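Local structure of tetratricopeptide TPR_2 repeat protein (Thermobaculum terrenum, 5DJS) at residues Pro262-Trp267 / Met276-Tyr281; Val412-Leu417 / Pro434-Glu439. The protein is a tetratricopeptide-repeat protein that joins helical repeats to a GT-B-type module of glycosyltransferase family 41, and holds uridine-5'-diphosphate in the crystal. The protein carries 1 engineered substitution. All blocks are in the same frame, centred on the assembly; numbering follows the deposited sequence.

Interaction 1. Residues Pro262-Trp267 / Met276-Tyr281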
loop_
_atom_site.group_PDB
_atom_site.type_symbol
_atom_site.label_atom_id
_atom_site.label_comp_id
_atom_site.label_asym_id
_atom_site.label_seq_id
_atom_site.Cartn_x
_atom_site.Cartn_y
_atom_site.Cartn_z
ATOM N N PRO A 262 -6.454 24.462 5.787
ATOM C CA PRO A 262 -5.479 24.879 6.809
ATOM C C PRO A 262 -4.824 23.756 7.635
ATOM O O PRO A 262 -3.800 23.984 8.294
ATOM C CB PRO A 262 -6.319 25.731 7.741
ATOM C CG PRO A 262 -7.695 25.176 7.623
ATOM C CD PRO A 262 -7.841 24.773 6.191
ATOM N N VAL A 263 -5.444 22.582 7.658
ATOM C CA VAL A 263 -4.856 21.400 8.282
ATOM C C VAL A 263 -4.816 20.293 7.236
ATOM O O VAL A 263 -5.853 19.874 6.723
ATOM C CB VAL A 263 -5.666 20.952 9.515
ATOM C CG1 VAL A 263 -5.116 19.656 10.081
ATOM C CG2 VAL A 263 -5.658 22.041 10.583
ATOM N N GLN A 264 -3.614 19.826 6.922
ATOM C CA GLN A 264 -3.438 18.796 5.911
ATOM C C GLN A 264 -2.605 17.648 6.471
ATOM O O GLN A 264 -1.505 17.868 7.012
ATOM C CB GLN A 264 -2.817 19.402 4.661
ATOM C CG GLN A 264 -3.698 20.488 4.060
ATOM C CD GLN A 264 -3.341 20.845 2.637
ATOM O OE1 GLN A 264 -4.225 20.967 1.791
ATOM N NE2 GLN A 264 -2.048 21.019 2.358
ATOM N N VAL A 265 -3.152 16.438 6.319
ATOM C CA VAL A 265 -2.712 15.236 7.028
ATOM C C VAL A 265 -2.518 14.076 6.056
ATOM O O VAL A 265 -3.353 13.853 5.166
ATOM C CB VAL A 265 -3.792 14.785 8.035
ATOM C CG1 VAL A 265 -3.371 13.524 8.775
ATOM C CG2 VAL A 265 -4.120 15.886 9.027
ATOM N N THR A 266 -1.440 13.314 6.242
ATOM C CA THR A 266 -1.260 12.041 5.515
ATOM C C THR A 266 -1.374 10.879 6.519
ATOM O O THR A 266 -0.765 10.912 7.591
ATOM C CB THR A 266 0.050 12.019 4.675
ATOM O OG1 THR A 266 0.000 10.943 3.727
ATOM C CG2 THR A 266 1.320 11.904 5.535
ATOM N N TRP A 267 -2.181 9.879 6.178
ATOM C CA TRP A 267 -2.507 8.783 7.096
ATOM C C TRP A 267 -2.942 7.526 6.323
ATOM O O TRP A 267 -3.526 7.634 5.229
ATOM C CB TRP A 267 -3.628 9.211 8.066
ATOM C CG TRP A 267 -4.205 8.063 8.865
ATOM C CD1 TRP A 267 -3.590 7.369 9.868
ATOM C CD2 TRP A 267 -5.498 7.472 8.708
ATOM N NE1 TRP A 267 -4.420 6.385 10.346
ATOM C CE2 TRP A 267 -5.598 6.427 9.652
ATOM C CE3 TRP A 267 -6.587 7.729 7.869
ATOM C CZ2 TRP A 267 -6.736 5.635 9.773
ATOM C CZ3 TRP A 267 -7.729 6.938 7.986
ATOM C CH2 TRP A 267 -7.792 5.903 8.932
ATOM N N MET A 276 6.917 16.883 1.570
ATOM C CA MET A 276 6.314 18.179 1.245
ATOM C C MET A 276 6.272 19.121 2.449
ATOM O O MET A 276 6.038 18.680 3.569
ATOM C CB MET A 276 4.881 17.975 0.743
ATOM C CG MET A 276 4.768 17.171 -0.534
ATOM S SD MET A 276 3.071 16.680 -0.898
ATOM C CE MET A 276 2.310 18.266 -1.232
ATOM N N ARG A 277 6.467 20.421 2.196
ATOM C CA ARG A 277 6.161 21.482 3.178
ATOM C C ARG A 277 4.656 21.583 3.431
ATOM O O ARG A 277 4.238 21.793 4.570
ATOM C CB ARG A 277 6.635 22.860 2.691
ATOM C CG ARG A 277 8.136 23.074 2.647
ATOM C CD ARG A 277 8.465 24.481 2.155
ATOM N NE ARG A 277 8.956 25.340 3.236
ATOM C CZ ARG A 277 10.241 25.479 3.601
ATOM N NH1 ARG A 277 11.226 24.818 2.980
ATOM N NH2 ARG A 277 10.554 26.298 4.607
ATOM N N ALA A 278 3.864 21.449 2.359
ATOM C CA ALA A 278 2.396 21.566 2.411
ATOM C C ALA A 278 1.660 20.542 3.288
ATOM O O ALA A 278 0.512 20.786 3.686
ATOM C CB ALA A 278 1.819 21.518 1.005
ATOM N N MET A 279 2.289 19.400 3.571
ATOM C CA MET A 279 1.699 18.414 4.478
ATOM C C MET A 279 2.104 18.748 5.917
ATOM O O MET A 279 3.286 18.768 6.263
ATOM C CB MET A 279 2.124 17.004 4.090
ATOM C CG MET A 279 1.230 15.905 4.645
ATOM S SD MET A 279 -0.460 15.878 3.992
ATOM C CE MET A 279 -0.193 15.514 2.254
ATOM N N ASP A 280 1.106 19.018 6.752
ATOM C CA ASP A 280 1.341 19.515 8.106
ATOM C C ASP A 280 1.604 18.355 9.034
ATOM O O ASP A 280 2.566 18.382 9.797
ATOM C CB ASP A 280 0.138 20.328 8.627
ATOM C CG ASP A 280 -0.294 21.451 7.679
ATOM O OD1 ASP A 280 0.547 22.327 7.361
ATOM O OD2 ASP A 280 -1.485 21.453 7.266
ATOM N N TYR A 281 0.741 17.338 8.960
ATOM C CA TYR A 281 0.790 16.180 9.871
ATOM C C TYR A 281 0.861 14.824 9.167
ATOM O O TYR A 281 0.313 14.641 8.086
ATOM C CB TYR A 281 -0.428 16.206 10.794
ATOM C CG TYR A 281 -0.446 17.434 11.665
ATOM C CD1 TYR A 281 0.306 17.483 12.837
ATOM C CD2 TYR A 281 -1.182 18.557 11.303
ATOM C CE1 TYR A 281 0.305 18.606 13.643
ATOM C CE2 TYR A 281 -1.187 19.692 12.097
ATOM C CZ TYR A 281 -0.444 19.708 13.268
ATOM O OH TYR A 281 -0.445 20.821 14.059
#
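With CG of D280 turned anti to its own carbonyl carbon (chi1 -53°), the carboxylate swings back beside the backbone nitrogen and meets the strand 263-266 at Q264. Q264 makes the same first turn (chi1 -61°) and then runs extended, carrying its amide to the chain at A278. The two side chains thus serve opposite backbones. OD2 of D280 takes the N-H of Q264 on its anti lone pair, N to OD2 2.7 Å, while NE2 of Q264 donates to O of A278 at 2.9 Å. That oxygen lies in the amide plane of Q264, although NE2 stands above the plane of the A278 carbonyl. Q264 O, farther along the strand, accepts two N-H groups, from N of D280 at 2.9 Å and from N of Y281 at 3.0 Å. T266 N then donates to Y281 O at 2.9 Å, which completes a parallel bridge pairing V265 with Y281. M279, bent at both chi2 and chi3, lays its SD over the peptide joining V265 to T266. OD1 of D280 forms a salt bridge with R259, and OG1 of T266 is bonded to D243. Residues 276-281 lead into strand 281-285, which lies beside 263-266 in the parallel sheet, with strand 240-243 on the other flank; M515 of helix 479-521 packs on V263, V265 and Y281, and helix 253-257 touches M279.

Interaction 2. Residues Val412-Leu417 / Pro434-Glu439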
loop_
_atom_site.group_PDB
_atom_site.type_symbol
_atom_site.label_atom_id
_atom_site.label_comp_id
_atom_site.label_asym_id
_atom_site.label_seq_id
_atom_site.Cartn_x
_atom_site.Cartn_y
_atom_site.Cartn_z
ATOM N N VAL A 412 1.872 -20.738 11.719
ATOM C CA VAL A 412 2.607 -19.511 12.034
ATOM C C VAL A 412 2.726 -18.654 10.773
ATOM O O VAL A 412 3.029 -19.180 9.696
ATOM C CB VAL A 412 4.033 -19.841 12.522
ATOM C CG1 VAL A 412 4.858 -18.574 12.747
ATOM C CG2 VAL A 412 3.985 -20.699 13.782
ATOM N N ALA A 413 2.512 -17.345 10.911
ATOM C CA ALA A 413 2.727 -16.398 9.809
ATOM C C ALA A 413 4.067 -15.695 9.952
ATOM O O ALA A 413 4.477 -15.342 11.059
ATOM C CB ALA A 413 1.615 -15.382 9.765
ATOM N N LEU A 414 4.750 -15.502 8.829
ATOM C CA LEU A 414 6.043 -14.811 8.801
ATOM C C LEU A 414 5.887 -13.484 8.080
ATOM O O LEU A 414 5.313 -13.436 6.993
ATOM C CB LEU A 414 7.091 -15.669 8.090
ATOM C CG LEU A 414 7.368 -17.039 8.709
ATOM C CD1 LEU A 414 8.288 -17.855 7.816
ATOM C CD2 LEU A 414 7.966 -16.901 10.097
ATOM N N ASP A 415 6.394 -12.419 8.690
ATOM C CA ASP A 415 6.293 -11.063 8.129
ATOM C C ASP A 415 7.556 -10.719 7.358
ATOM O O ASP A 415 8.631 -11.234 7.662
ATOM C CB ASP A 415 6.087 -10.057 9.258
ATOM C CG ASP A 415 5.974 -8.619 8.777
ATOM O OD1 ASP A 415 5.259 -8.384 7.780
ATOM O OD2 ASP A 415 6.609 -7.726 9.402
ATOM N N THR A 416 7.416 -9.844 6.367
ATOM C CA THR A 416 8.535 -9.457 5.505
ATOM C C THR A 416 9.407 -8.344 6.093
ATOM O O THR A 416 9.002 -7.614 7.003
ATOM C CB THR A 416 8.032 -9.017 4.123
ATOM O OG1 THR A 416 6.981 -8.060 4.281
ATOM C CG2 THR A 416 7.495 -10.210 3.346
ATOM N N LEU A 417 10.621 -8.259 5.567
ATOM C CA LEU A 417 11.543 -7.167 5.839
ATOM C C LEU A 417 12.279 -6.814 4.524
ATOM O O LEU A 417 12.350 -7.655 3.621
ATOM C CB LEU A 417 12.546 -7.566 6.927
ATOM C CG LEU A 417 13.311 -8.886 6.727
ATOM C CD1 LEU A 417 14.825 -8.722 6.814
ATOM C CD2 LEU A 417 12.839 -9.927 7.725
ATOM N N PRO A 434 -0.503 -16.617 14.855
ATOM C CA PRO A 434 0.524 -15.662 15.263
ATOM C C PRO A 434 1.427 -15.242 14.094
ATOM O O PRO A 434 1.540 -15.972 13.094
ATOM C CB PRO A 434 1.334 -16.421 16.330
ATOM C CG PRO A 434 0.946 -17.851 16.228
ATOM C CD PRO A 434 -0.152 -17.998 15.224
ATOM N N VAL A 435 2.059 -14.074 14.241
ATOM C CA VAL A 435 2.898 -13.469 13.208
ATOM C C VAL A 435 4.256 -13.139 13.810
ATOM O O VAL A 435 4.316 -12.434 14.817
ATOM C CB VAL A 435 2.264 -12.166 12.673
ATOM C CG1 VAL A 435 3.112 -11.550 11.565
ATOM C CG2 VAL A 435 0.849 -12.419 12.161
ATOM N N VAL A 436 5.332 -13.634 13.193
ATOM C CA VAL A 436 6.698 -13.282 13.592
ATOM C C VAL A 436 7.177 -12.135 12.690
ATOM O O VAL A 436 6.924 -12.151 11.484
ATOM C CB VAL A 436 7.659 -14.478 13.459
ATOM C CG1 VAL A 436 9.021 -14.160 14.076
ATOM C CG2 VAL A 436 7.063 -15.731 14.112
ATOM N N THR A 437 7.844 -11.137 13.282
ATOM C CA THR A 437 8.323 -9.947 12.564
ATOM C C THR A 437 9.683 -9.512 13.063
ATOM O O THR A 437 10.086 -9.875 14.169
ATOM C CB THR A 437 7.401 -8.723 12.756
ATOM O OG1 THR A 437 7.526 -8.206 14.090
ATOM C CG2 THR A 437 5.963 -9.084 12.543
ATOM N N LEU A 438 10.375 -8.721 12.242
ATOM C CA LEU A 438 11.505 -7.914 12.694
ATOM C C LEU A 438 11.018 -6.473 12.914
ATOM O O LEU A 438 10.306 -5.910 12.081
ATOM C CB LEU A 438 12.645 -7.948 11.675
ATOM C CG LEU A 438 13.901 -7.110 11.980
ATOM C CD1 LEU A 438 14.609 -7.608 13.228
ATOM C CD2 LEU A 438 14.872 -7.094 10.805
ATOM N N GLU A 439 11.387 -5.893 14.052
ATOM C CA GLU A 439 11.153 -4.481 14.319
ATOM C C GLU A 439 12.329 -3.733 13.701
ATOM O O GLU A 439 13.439 -3.758 14.244
ATOM C CB GLU A 439 11.045 -4.230 15.834
ATOM C CG GLU A 439 10.655 -2.817 16.226
ATOM C CD GLU A 439 10.480 -2.644 17.727
ATOM O OE1 GLU A 439 9.320 -2.447 18.153
ATOM O OE2 GLU A 439 11.490 -2.704 18.474
#
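Parallel strand pairing defines this buried contact, in which 412-414 and 435-438 lie next to each other inside a six-stranded sheet, their axes 4.7 Å apart at closest approach. Three backbone bonds stitch them together: A413 N to P434 O at 2.8 Å, V436 N to A413 O at 2.9 Å and D415 N to V436 O at 2.9 Å. On one face CB of A413 meets CG2 of V435, and A428 of helix 423-430 packs on both residues. On the other, CD2 of L414 lies alongside CB of V436, while CG1 of V412 reaches CG2 of V436 at 3.8 Å. The two strands and helix 423-430 form a beta-alpha-beta crossover within the Rossmann-like half of a GT-B fold. Beyond the paired residues, D415 has CG anti to its backbone nitrogen (chi1 180°), and its CB and carboxylate run obliquely across the methyl of T437, CB to CG2 3.4 Å. Its buried carboxylate is well supplied with donors: OD1 accepts from the backbone N-H of G421, and OD2 is hydrogen-bonded to the hydroxyls of S420 and T448. Farther along, L417 and L438 touch through CD1 and CD2, with V346 and L349 of helix 344-356 against L417.

Interactions 1 and 2 fall in the two separate family 41 ranges and illustrate the same principle, neighbouring parallel strands joined through a connection, in two different sheets. In 262-267 / 276-281 that connection is short and holds neither helix nor strand; in 412-417 / 434-439 it contains helix 423-430. Their centres are 31 Å apart and their nearest atoms about 18 Å, so they do not touch. Interaction 2 lies near the ligand: the side chain of D415 is about 6 Å from the bound uridine-5'-diphosphate, and its bond to G421, a residue of the pocket, ties the strand end to the nucleotide's surroundings.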